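Local coordinates for hypothetical bacterial 6-phosphogluconolactonase (Bacteroides fragilis, PDB 3SCY), which is a putative 6-phosphogluconolactonase, which would hydrolyse 6-phosphogluconolactone to 6-phosphogluconate in the pentose phosphate pathway, at residues Ala76-Ala81 with Leu92-Thr97. Sequence-based numbering, arbitrary orientation. Where two conformers were deposited one is given.
Sequences AVSAFA and LNTQKT
Leu92 gives its backbone N to Ala79 O at 2.8 Å, while its side chain lies over the backbone of the neighbouring strand, CG 3.7 Å from Ala81 N and CD2 against Ala81 CB. Asn93 N also turns to Ala79 O, but weakly, at 3.4 Å, so one carbonyl serves two successive amides: a classic beta bulge. Beyond it the ladder is regular, and Asn93 O takes the amide of Ala79 in a nearly straight bond (175° at the hydrogen). With chi1 at 75°, Asn93 CG stands between the backbone N and the backbone carbonyl carbon, which brings OD1 to 3.7 Å from Ala79 CB; its ND2 bonds Leu133 O. Thr94, in a non-hydrogen-bonded pair with Ser78, lays CG2 against Val77 O and Ala76 CB; Ser78 OG itself bonds Asn68. Two backbone bonds follow, Gln95 N to Val77 O and Val77 N to Gln95 O, each 2.9 Å. Gln95 NE2 shares Leu133 O with Asn93 ND2. Past Lys96, Thr97 CG2 meets Val77 CG2 at 4.0 Å, the two side chains crossing at about a right angle beside Phe125 of the next sheet. This antiparallel hairpin forms the two outer strands of one four-stranded blade in a seven-bladed beta-propeller.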
loop_
_atom_site.group_PDB
_atom_site.type_symbol
_atom_site.label_atom_id
_atom_site.label_comp_id
_atom_site.label_asym_id
_atom_site.label_seq_id
_atom_site.Cartn_x
_atom_site.Cartn_y
_atom_site.Cartn_z
ATOM N N ALA A 76 -15.222 -6.599 -3.761
ATOM C CA ALA A 76 -14.937 -6.601 -5.174
ATOM C C ALA A 76 -13.730 -5.746 -5.532
ATOM O O ALA A 76 -13.098 -5.145 -4.655
ATOM C CB ALA A 76 -16.166 -6.058 -5.923
ATOM N N VAL A 77 -13.413 -5.724 -6.837
ATOM C CA VAL A 77 -12.411 -4.842 -7.436
ATOM C C VAL A 77 -13.075 -4.118 -8.579
ATOM O O VAL A 77 -13.816 -4.743 -9.345
ATOM C CB VAL A 77 -11.130 -5.571 -7.885
ATOM C CG1 VAL A 77 -10.164 -4.614 -8.597
ATOM C CG2 VAL A 77 -10.452 -6.203 -6.681
ATOM N N SER A 78 -12.821 -2.809 -8.696
ATOM C CA SER A 78 -13.351 -1.996 -9.784
ATOM C C SER A 78 -12.208 -1.591 -10.689
ATOM O O SER A 78 -11.137 -1.251 -10.178
ATOM C CB SER A 78 -14.029 -0.748 -9.222
ATOM O OG SER A 78 -15.114 -1.090 -8.374
ATOM N N ALA A 79 -12.438 -1.603 -11.999
ATOM C CA ALA A 79 -11.467 -1.196 -13.003
ATOM C C ALA A 79 -11.960 0.047 -13.691
ATOM O O ALA A 79 -13.125 0.095 -14.108
ATOM C CB ALA A 79 -11.280 -2.311 -14.023
ATOM N N PHE A 80 -11.084 1.035 -13.856
ATOM C CA PHE A 80 -11.425 2.311 -14.472
ATOM C C PHE A 80 -10.461 2.709 -15.558
ATOM O O PHE A 80 -9.257 2.463 -15.416
ATOM C CB PHE A 80 -11.347 3.442 -13.419
ATOM C CG PHE A 80 -12.180 3.276 -12.177
ATOM C CD1 PHE A 80 -11.705 2.536 -11.100
ATOM C CD2 PHE A 80 -13.429 3.889 -12.072
ATOM C CE1 PHE A 80 -12.460 2.389 -9.947
ATOM C CE2 PHE A 80 -14.198 3.723 -10.923
ATOM C CZ PHE A 80 -13.713 2.962 -9.879
ATOM N N ALA A 81 -10.955 3.380 -16.602
ATOM C CA ALA A 81 -10.068 4.063 -17.533
ATOM C C ALA A 81 -9.700 5.394 -16.871
ATOM O O ALA A 81 -10.579 6.069 -16.303
ATOM C CB ALA A 81 -10.751 4.303 -18.861
ATOM N N LEU A 92 -15.063 0.805 -15.929
ATOM C CA LEU A 92 -15.145 -0.169 -17.006
ATOM C C LEU A 92 -15.982 -1.334 -16.543
ATOM O O LEU A 92 -16.928 -1.729 -17.228
ATOM C CB LEU A 92 -13.751 -0.643 -17.444
ATOM C CG LEU A 92 -12.767 0.442 -17.930
ATOM C CD1 LEU A 92 -11.447 -0.205 -18.334
ATOM C CD2 LEU A 92 -13.320 1.236 -19.099
ATOM N N ASN A 93 -15.618 -1.908 -15.375
ATOM C CA ASN A 93 -16.372 -3.008 -14.789
ATOM C C ASN A 93 -15.908 -3.290 -13.375
ATOM O O ASN A 93 -14.975 -2.654 -12.882
ATOM C CB ASN A 93 -16.321 -4.284 -15.655
ATOM C CG ASN A 93 -15.026 -5.064 -15.625
ATOM O OD1 ASN A 93 -13.957 -4.530 -15.311
ATOM N ND2 ASN A 93 -15.125 -6.361 -15.885
ATOM N N THR A 94 -16.594 -4.242 -12.724
ATOM C CA THR A 94 -16.330 -4.676 -11.359
ATOM C C THR A 94 -16.371 -6.200 -11.339
ATOM O O THR A 94 -17.120 -6.804 -12.123
ATOM C CB THR A 94 -17.388 -4.053 -10.407
ATOM O OG1 THR A 94 -17.525 -2.655 -10.672
ATOM C CG2 THR A 94 -17.077 -4.268 -8.932
ATOM N N GLN A 95 -15.576 -6.820 -10.460
ATOM C CA GLN A 95 -15.592 -8.274 -10.305
ATOM C C GLN A 95 -15.490 -8.599 -8.828
ATOM O O GLN A 95 -14.746 -7.936 -8.115
ATOM C CB GLN A 95 -14.477 -8.980 -11.105
ATOM C CG GLN A 95 -14.510 -8.786 -12.624
ATOM C CD GLN A 95 -15.568 -9.598 -13.339
ATOM O OE1 GLN A 95 -16.422 -10.261 -12.726
ATOM N NE2 GLN A 95 -15.538 -9.559 -14.663
ATOM N N LYS A 96 -16.173 -9.644 -8.381
ATOM C CA LYS A 96 -16.189 -10.043 -6.970
ATOM C C LYS A 96 -14.895 -10.759 -6.580
ATOM O O LYS A 96 -14.349 -11.539 -7.357
ATOM C CB LYS A 96 -17.418 -10.942 -6.705
ATOM C CG LYS A 96 -18.752 -10.264 -7.024
ATOM C CD LYS A 96 -19.088 -9.056 -6.113
ATOM C CE LYS A 96 -20.533 -8.607 -6.235
ATOM N NZ LYS A 96 -20.808 -7.917 -7.527
ATOM N N THR A 97 -14.399 -10.476 -5.368
ATOM C CA THR A 97 -13.172 -11.114 -4.898
ATOM C C THR A 97 -13.434 -12.490 -4.329
ATOM O O THR A 97 -12.492 -13.264 -4.215
ATOM C CB THR A 97 -12.523 -10.271 -3.803
ATOM O OG1 THR A 97 -13.468 -10.031 -2.764
ATOM C CG2 THR A 97 -11.998 -8.980 -4.322
#